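Local coordinates for protein endo-1,4-beta-xylanase (Pseudoalteromonas haloplanktis, PDB 1H12) that hydrolyses internal beta-1,4 linkages of xylan as a cold-adapted endo-acting glycoside hydrolase of family 8, at residues W160-S163 with N167-N170; L153-A158 with Y209-N214; K65-N68 with G72-I75; A105-P110 with W124-N129. All blocks are in the same frame, centred on the assembly; numbering follows the deposited sequence.

Interaction 1: W160-S163 with N167-N170; sequences WGNS and NYYN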
loop_
_atom_site.group_PDB
_atom_site.type_symbol
_atom_site.label_atom_id
_atom_site.label_comp_id
_atom_site.label_asym_id
_atom_site.label_seq_id
_atom_site.Cartn_x
_atom_site.Cartn_y
_atom_site.Cartn_z
ATOM N N TRP A 160 -6.618 -20.468 -4.685
ATOM C CA TRP A 160 -7.075 -20.972 -5.963
ATOM C C TRP A 160 -6.271 -22.106 -6.558
ATOM O O TRP A 160 -6.704 -22.741 -7.538
ATOM C CB TRP A 160 -7.155 -19.793 -6.963
ATOM C CG TRP A 160 -7.994 -18.669 -6.536
ATOM C CD1 TRP A 160 -9.129 -18.714 -5.786
ATOM C CD2 TRP A 160 -7.754 -17.257 -6.798
ATOM N NE1 TRP A 160 -9.603 -17.457 -5.551
ATOM C CE2 TRP A 160 -8.778 -16.540 -6.176
ATOM C CE3 TRP A 160 -6.772 -16.560 -7.479
ATOM C CZ2 TRP A 160 -8.879 -15.157 -6.248
ATOM C CZ3 TRP A 160 -6.854 -15.185 -7.560
ATOM C CH2 TRP A 160 -7.880 -14.488 -6.933
ATOM N N GLY A 161 -5.075 -22.355 -6.042
ATOM C CA GLY A 161 -4.182 -23.339 -6.615
ATOM C C GLY A 161 -3.525 -22.841 -7.887
ATOM O O GLY A 161 -3.769 -21.694 -8.356
ATOM N N ASN A 162 -2.694 -23.696 -8.453
ATOM C CA ASN A 162 -1.713 -23.309 -9.447
ATOM C C ASN A 162 -1.840 -24.045 -10.775
ATOM O O ASN A 162 -0.890 -24.052 -11.539
ATOM C CB ASN A 162 -0.335 -23.492 -8.825
ATOM C CG ASN A 162 -0.186 -22.555 -7.643
ATOM O OD1 ASN A 162 -0.226 -21.326 -7.833
ATOM N ND2 ASN A 162 -0.099 -23.096 -6.431
ATOM N N SER A 163 -3.042 -24.578 -11.028
ATOM C CA SER A 163 -3.190 -25.380 -12.257
ATOM C C SER A 163 -4.023 -24.694 -13.330
ATOM O O SER A 163 -4.338 -25.313 -14.346
ATOM C CB SER A 163 -3.942 -26.670 -11.852
ATOM O OG SER A 163 -3.164 -27.473 -11.018
ATOM N N ASN A 167 0.600 -20.232 -12.672
ATOM C CA ASN A 167 1.202 -20.876 -11.489
ATOM C C ASN A 167 1.535 -19.709 -10.573
ATOM O O ASN A 167 2.625 -19.146 -10.622
ATOM C CB ASN A 167 2.427 -21.693 -11.858
ATOM C CG ASN A 167 2.907 -22.514 -10.716
ATOM O OD1 ASN A 167 2.884 -22.102 -9.584
ATOM N ND2 ASN A 167 3.351 -23.724 -11.023
ATOM N N TYR A 168 0.538 -19.273 -9.799
ATOM C CA TYR A 168 0.685 -18.148 -8.936
ATOM C C TYR A 168 1.871 -18.303 -8.022
ATOM O O TYR A 168 2.592 -17.323 -7.733
ATOM C CB TYR A 168 -0.551 -17.908 -8.098
ATOM C CG TYR A 168 -1.860 -17.746 -8.831
ATOM C CD1 TYR A 168 -2.141 -16.612 -9.614
ATOM C CD2 TYR A 168 -2.839 -18.705 -8.727
ATOM C CE1 TYR A 168 -3.353 -16.455 -10.223
ATOM C CE2 TYR A 168 -4.069 -18.546 -9.349
ATOM C CZ TYR A 168 -4.321 -17.434 -10.107
ATOM O OH TYR A 168 -5.547 -17.317 -10.737
ATOM N N TYR A 169 2.060 -19.501 -7.473
ATOM C CA TYR A 169 3.118 -19.728 -6.511
ATOM C C TYR A 169 4.473 -19.499 -7.149
ATOM O O TYR A 169 5.335 -18.811 -6.589
ATOM C CB TYR A 169 3.016 -21.138 -5.920
ATOM C CG TYR A 169 3.988 -21.318 -4.770
ATOM C CD1 TYR A 169 3.745 -20.756 -3.548
ATOM C CD2 TYR A 169 5.184 -21.983 -4.936
ATOM C CE1 TYR A 169 4.671 -20.848 -2.503
ATOM C CE2 TYR A 169 6.102 -22.089 -3.941
ATOM C CZ TYR A 169 5.836 -21.522 -2.701
ATOM O OH TYR A 169 6.799 -21.623 -1.703
ATOM N N ASN A 170 4.717 -20.097 -8.326
ATOM C CA ASN A 170 5.975 -19.894 -8.975
ATOM C C ASN A 170 6.191 -18.412 -9.311
ATOM O O ASN A 170 7.309 -17.885 -9.183
ATOM C CB ASN A 170 6.078 -20.702 -10.289
#
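N162 and Y169 meet through a bond from Y169 N to N162 OD1, 2.9 Å long with an angle of 157° at the hydrogen. The motif is a short helix-loop-helix connection: G161, with positive phi, takes the chain out of helix 143-160, and N167 is the N-cap of helix 168-182. The donor sits 49° above the N162 carbonyl plane. Y168 N is also 2.9 Å from N162 OD1, but its poor angle disqualifies it as a second bond. With CG beside its backbone N (chi1 -63°), N162 brings OD1 to the backbone N of Y169 at the start of the new helix. The side-chain nitrogen ND2 is bonded to S157 OG, which limits rotation of the amide. Around this, G161 O lies at the edge of the Y168 ring, 3.2 Å from CD2. The same tyrosine reaches W160 with an oblique ring pair, centroids 5.7 Å apart, and Y168 CE2 lies in plane at the indole edge. Further out, D97 and Q93 bond Y168 OH, N91 holds W160 NE1, and F96 meets both rings. The N-cap itself is completed within 167-170: N170 N donates to N167 OD1 over 3.0 Å.

Interaction 2: L153-A158 with Y209-N214; sequences LLNASA and YDYFAN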
loop_
_atom_site.group_PDB
_atom_site.type_symbol
_atom_site.label_atom_id
_atom_site.label_comp_id
_atom_site.label_asym_id
_atom_site.label_seq_id
_atom_site.Cartn_x
_atom_site.Cartn_y
_atom_site.Cartn_z
ATOM N N LEU A 153 0.090 -12.661 -5.109
ATOM C CA LEU A 153 0.314 -13.928 -5.790
ATOM C C LEU A 153 0.376 -15.111 -4.819
ATOM O O LEU A 153 -0.159 -16.197 -5.099
ATOM C CB LEU A 153 1.555 -13.843 -6.661
ATOM C CG LEU A 153 1.404 -12.973 -7.909
ATOM C CD1 LEU A 153 2.780 -12.577 -8.425
ATOM C CD2 LEU A 153 0.599 -13.670 -8.999
ATOM N N LEU A 154 1.032 -14.924 -3.667
ATOM C CA LEU A 154 1.063 -15.994 -2.685
ATOM C C LEU A 154 -0.317 -16.314 -2.191
ATOM O O LEU A 154 -0.671 -17.494 -1.992
ATOM C CB LEU A 154 1.960 -15.616 -1.504
ATOM C CG LEU A 154 3.468 -15.680 -1.740
ATOM C CD1 LEU A 154 4.172 -15.066 -0.554
ATOM C CD2 LEU A 154 3.943 -17.113 -1.998
ATOM N N ASN A 155 -1.141 -15.289 -1.967
ATOM C CA ASN A 155 -2.519 -15.507 -1.542
ATOM C C ASN A 155 -3.359 -16.181 -2.627
ATOM O O ASN A 155 -4.172 -17.036 -2.331
ATOM C CB ASN A 155 -3.135 -14.199 -1.080
ATOM C CG ASN A 155 -2.707 -13.798 0.325
ATOM O OD1 ASN A 155 -1.761 -12.876 0.441
ATOM N ND2 ASN A 155 -3.254 -14.361 1.290
ATOM N N ALA A 156 -3.144 -15.783 -3.893
ATOM C CA ALA A 156 -3.870 -16.412 -5.013
ATOM C C ALA A 156 -3.529 -17.893 -5.081
ATOM O O ALA A 156 -4.439 -18.733 -5.252
ATOM C CB ALA A 156 -3.499 -15.690 -6.283
ATOM N N SER A 157 -2.258 -18.239 -4.952
ATOM C CA SER A 157 -1.880 -19.643 -4.895
ATOM C C SER A 157 -2.638 -20.369 -3.802
ATOM O O SER A 157 -3.163 -21.475 -4.026
ATOM C CB SER A 157 -0.379 -19.726 -4.607
ATOM O OG SER A 157 0.010 -21.069 -4.336
ATOM N N ALA A 158 -2.668 -19.794 -2.624
ATOM C CA ALA A 158 -3.298 -20.454 -1.491
ATOM C C ALA A 158 -4.783 -20.642 -1.681
ATOM O O ALA A 158 -5.331 -21.661 -1.286
ATOM C CB ALA A 158 -3.030 -19.681 -0.218
ATOM N N TYR A 209 6.378 -9.433 5.303
ATOM C CA TYR A 209 7.633 -10.174 5.298
ATOM C C TYR A 209 7.500 -11.448 6.142
ATOM O O TYR A 209 8.059 -12.493 5.787
ATOM C CB TYR A 209 8.778 -9.308 5.776
ATOM C CG TYR A 209 8.846 -7.948 5.103
ATOM C CD1 TYR A 209 8.805 -7.780 3.741
ATOM C CD2 TYR A 209 8.941 -6.818 5.893
ATOM C CE1 TYR A 209 8.864 -6.526 3.182
ATOM C CE2 TYR A 209 8.990 -5.548 5.324
ATOM C CZ TYR A 209 8.952 -5.392 3.990
ATOM O OH TYR A 209 8.968 -4.096 3.505
ATOM N N ASP A 210 6.772 -11.377 7.271
ATOM C CA ASP A 210 6.517 -12.584 8.038
ATOM C C ASP A 210 5.698 -13.587 7.264
ATOM O O ASP A 210 5.951 -14.790 7.341
ATOM C CB ASP A 210 5.770 -12.198 9.324
ATOM C CG ASP A 210 6.644 -11.551 10.360
ATOM O OD1 ASP A 210 7.667 -12.195 10.692
ATOM O OD2 ASP A 210 6.353 -10.462 10.849
ATOM N N TYR A 211 4.709 -13.113 6.486
ATOM C CA TYR A 211 3.935 -13.995 5.617
ATOM C C TYR A 211 4.852 -14.601 4.529
ATOM O O TYR A 211 4.780 -15.811 4.263
ATOM C CB TYR A 211 2.801 -13.151 4.995
ATOM C CG TYR A 211 1.944 -13.875 4.001
ATOM C CD1 TYR A 211 1.023 -14.820 4.375
ATOM C CD2 TYR A 211 2.047 -13.587 2.646
ATOM C CE1 TYR A 211 0.246 -15.485 3.426
ATOM C CE2 TYR A 211 1.231 -14.189 1.714
ATOM C CZ TYR A 211 0.371 -15.184 2.090
ATOM O OH TYR A 211 -0.344 -15.837 1.105
ATOM N N PHE A 212 5.721 -13.804 3.929
ATOM C CA PHE A 212 6.636 -14.346 2.940
ATOM C C PHE A 212 7.473 -15.479 3.567
ATOM O O PHE A 212 7.642 -16.541 2.977
ATOM C CB PHE A 212 7.570 -13.292 2.417
ATOM C CG PHE A 212 6.932 -12.112 1.673
ATOM C CD1 PHE A 212 5.681 -12.176 1.159
ATOM C CD2 PHE A 212 7.661 -10.974 1.450
ATOM C CE1 PHE A 212 5.136 -11.114 0.453
ATOM C CE2 PHE A 212 7.140 -9.899 0.767
ATOM C CZ PHE A 212 5.863 -9.963 0.261
ATOM N N ALA A 213 7.996 -15.243 4.759
ATOM C CA ALA A 213 8.832 -16.237 5.437
ATOM C C ALA A 213 8.120 -17.573 5.596
ATOM O O ALA A 213 8.737 -18.623 5.467
ATOM C CB ALA A 213 9.257 -15.717 6.812
ATOM N N ASN A 214 6.827 -17.528 5.895
ATOM C CA ASN A 214 6.046 -18.731 6.092
ATOM C C ASN A 214 5.593 -19.409 4.809
ATOM O O ASN A 214 4.973 -20.463 4.850
ATOM C CB ASN A 214 4.849 -18.440 6.969
ATOM C CG ASN A 214 5.222 -18.166 8.398
ATOM O OD1 ASN A 214 6.361 -18.499 8.838
ATOM N ND2 ASN A 214 4.314 -17.566 9.127
#
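L154 and F212 mark the closest backbone approach, their CA atoms 8.1 Å apart, where helix 153-158 passes helix 209-214. The N-to-C directions of the two short axes differ by 47°. The axes come no nearer than 11.4 Å, a gap that side chains span, and Y211 does most of this, touching even the L154 backbone. Its CG is anti to the backbone N (chi1 176°), which sends the ring across to the other helix, where it runs alongside L154, the two side chains pointing opposite ways. L154 CB lies 3.6 Å from Y211 CE2, and Y211 OH comes to 3.3 Å from L154 C. The leucine reaches back with its CD1 branch, 3.7 Å from F212 CD1, meeting that phenylalanine at about a right angle. The N155 amide is nearly parallel to the Y211 ring, 5° between planes. The phenol hydroxyl is buried, and Y400 O accepts its hydrogen bond. A leucine in place of Y211 lacks that hydroxyl and ring, and would probably leave Y400 O without this donor and a gap beside L154. F151 and F399 also meet Y211. Helices packed together build the (alpha/alpha)6 barrel that family 8 enzymes share; here helices 143-160 and 206-215 meet.

Interaction 3: K65-N68 with G72-I75; sequences KAIN and GDDI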
loop_
_atom_site.group_PDB
_atom_site.type_symbol
_atom_site.label_atom_id
_atom_site.label_comp_id
_atom_site.label_asym_id
_atom_site.label_seq_id
_atom_site.Cartn_x
_atom_site.Cartn_y
_atom_site.Cartn_z
ATOM N N LYS A 65 -6.159 2.149 -13.976
ATOM C CA LYS A 65 -5.837 3.383 -14.651
ATOM C C LYS A 65 -5.537 4.489 -13.661
ATOM O O LYS A 65 -6.405 4.897 -12.875
ATOM C CB LYS A 65 -6.991 3.793 -15.573
ATOM C CG LYS A 65 -6.648 5.015 -16.434
ATOM C CD LYS A 65 -7.799 5.472 -17.337
ATOM C CE LYS A 65 -8.153 4.481 -18.369
ATOM N NZ LYS A 65 -9.195 5.103 -19.361
ATOM N N ALA A 66 -4.322 5.024 -13.719
ATOM C CA ALA A 66 -3.932 6.152 -12.897
ATOM C C ALA A 66 -4.318 7.436 -13.622
ATOM O O ALA A 66 -3.554 8.112 -14.275
ATOM C CB ALA A 66 -2.422 6.112 -12.566
ATOM N N ILE A 67 -5.592 7.743 -13.505
ATOM C CA ILE A 67 -6.191 8.934 -14.089
ATOM C C ILE A 67 -5.449 10.127 -13.580
ATOM O O ILE A 67 -5.133 10.237 -12.402
ATOM C CB ILE A 67 -7.671 8.989 -13.728
ATOM C CG1 ILE A 67 -8.389 7.790 -14.412
ATOM C CG2 ILE A 67 -8.292 10.290 -14.144
ATOM C CD1 ILE A 67 -9.741 7.508 -13.914
ATOM N N ASN A 68 -5.110 11.016 -14.508
ATOM C CA ASN A 68 -4.253 12.135 -14.157
ATOM C C ASN A 68 -4.520 13.296 -15.072
ATOM O O ASN A 68 -4.076 13.327 -16.247
ATOM C CB ASN A 68 -2.805 11.715 -14.294
ATOM C CG ASN A 68 -1.848 12.745 -13.718
ATOM O OD1 ASN A 68 -2.150 13.987 -13.732
ATOM N ND2 ASN A 68 -0.744 12.271 -13.123
ATOM N N GLY A 72 -1.667 13.627 -17.839
ATOM C CA GLY A 72 -2.132 12.634 -18.771
ATOM C C GLY A 72 -2.211 11.246 -18.004
ATOM O O GLY A 72 -1.372 10.937 -17.170
ATOM N N ASP A 73 -3.239 10.509 -18.309
ATOM C CA ASP A 73 -3.457 9.254 -17.602
ATOM C C ASP A 73 -2.243 8.332 -17.817
ATOM O O ASP A 73 -1.673 8.277 -18.920
ATOM C CB ASP A 73 -4.678 8.538 -18.173
ATOM C CG ASP A 73 -5.981 9.272 -17.953
ATOM O OD1 ASP A 73 -6.020 10.235 -17.162
ATOM O OD2 ASP A 73 -6.970 8.831 -18.561
ATOM N N ASP A 74 -1.894 7.565 -16.809
ATOM C CA ASP A 74 -0.830 6.592 -16.923
ATOM C C ASP A 74 -1.210 5.345 -16.146
ATOM O O ASP A 74 -2.349 5.221 -15.705
ATOM C CB ASP A 74 0.519 7.211 -16.591
ATOM C CG ASP A 74 0.653 7.726 -15.178
ATOM O OD1 ASP A 74 0.068 7.151 -14.269
ATOM O OD2 ASP A 74 1.386 8.735 -14.933
ATOM N N ILE A 75 -0.278 4.399 -16.068
ATOM C CA ILE A 75 -0.573 3.086 -15.484
ATOM C C ILE A 75 0.611 2.777 -14.566
ATOM O O ILE A 75 1.763 2.850 -15.011
ATOM C CB ILE A 75 -0.702 2.015 -16.580
ATOM C CG1 ILE A 75 -1.712 2.460 -17.644
ATOM C CG2 ILE A 75 -1.035 0.690 -15.957
ATOM C CD1 ILE A 75 -1.749 1.550 -18.848
HETATM O O HOH W 1 -7.069 6.872 -20.503
HETATM O O HOH W 2 -1.252 9.274 -12.865
#
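The D73 carboxylate, in the beta hairpin of strands 58-66 and 74-76, presents OD1 to N68 N, which meets it on the anti side, 28° out of the carboxylate plane, at 2.9 Å. I67 CG2 runs beside the D73 side chain, 3.8 Å from OD1. At the other oxygen, OD2, K65 is near but not in a direct salt bridge: K65 NZ is 4.4 Å from D73 OD2, and a water spans them, accepting from the lysine and donating to the aspartate. A cation-pi contact with Y51 gives K65 a second partner. A66 and D74 form the hairpin's antiparallel hydrogen-bonded pair, with A66 N to D74 O at 2.8 Å and D74 N to A66 O at 3.1 Å, the latter nearly straight (170°). A66 is also the centre of an inverse gamma turn. Nearer the connecting loop, G72 N donates to N68 O over 2.9 Å, and at the backbone angles of G72 a CB would press on the carbonyl O of the residue before. The D74 carboxylate has CG between its backbone N and carbonyl carbon (chi1 63°), which helps bring OD1 to 3.2 Å from A66 CB; R76 forms a salt bridge with this oxygen. There a second water ties three groups together, accepting from N68 ND2 and donating to A66 O and D74 OD1.

Interaction 4: A105-P110 with W124-N129; sequences AYQKNP and WKLKLN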
loop_
_atom_site.group_PDB
_atom_site.type_symbol
_atom_site.label_atom_id
_atom_site.label_comp_id
_atom_site.label_asym_id
_atom_site.label_seq_id
_atom_site.Cartn_x
_atom_site.Cartn_y
_atom_site.Cartn_z
ATOM N N ALA A 105 3.039 -9.213 -18.655
ATOM C CA ALA A 105 3.312 -8.988 -20.065
ATOM C C ALA A 105 3.931 -7.617 -20.324
ATOM O O ALA A 105 4.818 -7.507 -21.171
ATOM C CB ALA A 105 2.040 -9.089 -20.890
ATOM N N TYR A 106 3.414 -6.591 -19.672
ATOM C CA TYR A 106 3.675 -5.224 -20.081
ATOM C C TYR A 106 4.462 -4.395 -19.063
ATOM O O TYR A 106 5.184 -3.480 -19.465
ATOM C CB TYR A 106 2.362 -4.528 -20.438
ATOM C CG TYR A 106 1.547 -5.228 -21.464
ATOM C CD1 TYR A 106 2.053 -5.523 -22.715
ATOM C CD2 TYR A 106 0.248 -5.637 -21.217
ATOM C CE1 TYR A 106 1.303 -6.178 -23.672
ATOM C CE2 TYR A 106 -0.495 -6.298 -22.158
ATOM C CZ TYR A 106 0.046 -6.587 -23.385
ATOM O OH TYR A 106 -0.734 -7.242 -24.325
ATOM N N GLN A 107 4.309 -4.653 -17.766
ATOM C CA GLN A 107 5.086 -3.946 -16.765
ATOM C C GLN A 107 6.455 -4.540 -16.529
ATOM O O GLN A 107 7.423 -3.814 -16.270
ATOM C CB GLN A 107 4.290 -3.788 -15.455
ATOM C CG GLN A 107 3.104 -2.876 -15.607
ATOM C CD GLN A 107 2.157 -2.879 -14.401
ATOM O OE1 GLN A 107 1.846 -3.934 -13.850
ATOM N NE2 GLN A 107 1.658 -1.694 -14.043
ATOM N N LYS A 108 6.573 -5.867 -16.585
ATOM C CA LYS A 108 7.835 -6.521 -16.275
ATOM C C LYS A 108 8.915 -6.104 -17.262
ATOM O O LYS A 108 8.741 -6.286 -18.490
ATOM C CB LYS A 108 7.661 -8.028 -16.320
ATOM C CG LYS A 108 8.880 -8.767 -15.875
ATOM C CD LYS A 108 8.757 -10.290 -16.129
ATOM C CE LYS A 108 10.089 -10.971 -16.021
ATOM N NZ LYS A 108 9.988 -12.399 -16.379
ATOM N N ASN A 109 10.058 -5.683 -16.782
ATOM C CA ASN A 109 11.242 -5.491 -17.636
ATOM C C ASN A 109 11.854 -6.857 -17.900
ATOM O O ASN A 109 11.952 -7.714 -17.008
ATOM C CB ASN A 109 12.271 -4.611 -16.944
ATOM C CG ASN A 109 11.842 -3.185 -16.743
ATOM O OD1 ASN A 109 12.052 -2.616 -15.601
ATOM N ND2 ASN A 109 11.352 -2.539 -17.734
ATOM N N PRO A 110 12.331 -7.095 -19.131
ATOM C CA PRO A 110 12.864 -8.398 -19.455
ATOM C C PRO A 110 14.004 -8.844 -18.573
ATOM O O PRO A 110 14.821 -8.033 -18.112
ATOM C CB PRO A 110 13.346 -8.248 -20.909
ATOM C CG PRO A 110 13.186 -6.903 -21.235
ATOM C CD PRO A 110 12.321 -6.199 -20.256
ATOM N N TRP A 124 7.532 1.286 -13.365
ATOM C CA TRP A 124 6.523 1.919 -12.533
ATOM C C TRP A 124 5.485 2.701 -13.293
ATOM O O TRP A 124 4.393 2.896 -12.786
ATOM C CB TRP A 124 7.126 2.746 -11.413
ATOM C CG TRP A 124 7.513 4.143 -11.778
ATOM C CD1 TRP A 124 8.681 4.578 -12.314
ATOM C CD2 TRP A 124 6.709 5.326 -11.571
ATOM N NE1 TRP A 124 8.660 5.946 -12.420
ATOM C CE2 TRP A 124 7.458 6.418 -11.959
ATOM C CE3 TRP A 124 5.439 5.545 -11.064
ATOM C CZ2 TRP A 124 6.991 7.734 -11.836
ATOM C CZ3 TRP A 124 4.960 6.800 -10.955
ATOM C CH2 TRP A 124 5.745 7.904 -11.327
ATOM N N LYS A 125 5.852 3.192 -14.482
ATOM C CA LYS A 125 4.969 4.057 -15.256
ATOM C C LYS A 125 4.904 3.656 -16.716
ATOM O O LYS A 125 5.922 3.706 -17.430
ATOM C CB LYS A 125 5.398 5.515 -15.160
ATOM C CG LYS A 125 4.411 6.475 -15.737
ATOM C CD LYS A 125 4.907 7.934 -15.808
ATOM C CE LYS A 125 4.857 8.559 -14.521
ATOM N NZ LYS A 125 5.260 10.081 -14.814
ATOM N N LEU A 126 3.723 3.236 -17.122
ATOM C CA LEU A 126 3.362 2.934 -18.504
ATOM C C LEU A 126 2.345 3.970 -18.960
ATOM O O LEU A 126 1.654 4.581 -18.156
ATOM C CB LEU A 126 2.759 1.544 -18.619
ATOM C CG LEU A 126 3.708 0.338 -18.791
ATOM C CD1 LEU A 126 4.810 0.232 -17.870
ATOM C CD2 LEU A 126 2.847 -0.905 -18.756
ATOM N N LYS A 127 2.217 4.124 -20.268
ATOM C CA LYS A 127 1.138 4.898 -20.855
ATOM C C LYS A 127 0.686 4.208 -22.113
ATOM O O LYS A 127 1.399 3.368 -22.649
ATOM C CB LYS A 127 1.569 6.351 -21.186
ATOM C CG LYS A 127 1.575 7.356 -20.068
ATOM C CD LYS A 127 1.984 8.718 -20.542
ATOM C CE LYS A 127 1.926 9.707 -19.364
ATOM N NZ LYS A 127 2.183 11.149 -19.750
ATOM N N LEU A 128 -0.483 4.610 -22.616
ATOM C CA LEU A 128 -0.862 4.285 -23.982
ATOM C C LEU A 128 -0.333 5.409 -24.899
ATOM O O LEU A 128 -0.494 6.588 -24.591
ATOM C CB LEU A 128 -2.362 4.115 -24.115
ATOM C CG LEU A 128 -3.017 3.125 -23.200
ATOM C CD1 LEU A 128 -4.461 2.879 -23.565
ATOM C CD2 LEU A 128 -2.311 1.802 -23.139
ATOM N N ASN A 129 0.260 5.031 -26.007
ATOM C CA ASN A 129 0.770 6.005 -26.971
ATOM C C ASN A 129 -0.361 6.615 -27.795
ATOM O O ASN A 129 -1.539 6.306 -27.564
ATOM C CB ASN A 129 1.907 5.414 -27.800
ATOM C CG ASN A 129 1.483 4.356 -28.808
ATOM O OD1 ASN A 129 0.292 4.202 -29.145
ATOM N ND2 ASN A 129 2.480 3.594 -29.321
#
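Helix-on-sheet packing defines this contact: the C-terminal end of helix 93-107, with a wider pi-type turn at 105-107, rests on strand 123-128 of the five-stranded antiparallel sheet. Y106 and Q107 meet L126, and the closest CA pair, Q107 with L126, is 7.3 Å apart. One methyl does nearly all the touching. L126 CD2 lies 3.5 Å from Y106 O, 3.7 Å from Q107 CG and 4.0 Å from Y106 CB, so it sits against the last helical turn. The two torsions of the leucine, chi1 -86° and chi2 50°, together turn this branch to the helix end. No hydrogen bond crosses between the segments, and the buried surface is small, 126 Å². An alanine at L126 loses both methyl branches and would probably open a gap beside Y106 O and Q107 CG. The polar atom in the contact, Y106 O, is satisfied by K136 NZ. V134 of the adjacent strand touches both L126 and Y106, extending the apolar patch. The Y106 ring itself turns away from the strand to meet F102 and Y53 edge-to-face, and A105 CB stands 3.7 Å above its plane, over the ring centre.

How the interactions relate
The four contacts form two groups. Interactions 1 and 2 touch, with centres 12 Å apart, because both use helix 143-160: Y168 CB packs 3.5 Å from L153 O, and interaction 1 is nested along the chain within the loop closed by interaction 2. Interactions 3 and 4, centres 13 Å apart, share a sheet in which strands 74-76 and 123-128 are neighbours; I75 N and L126 O are 2.9 Å apart, a probable hydrogen bond. Between the groups the nearest approach is about 9 Å, between atoms of interactions 1 and 4. Interaction 3 lies about 11 Å, from the I67 side chain, from the bound xylose, whose pocket includes E342 and Y378.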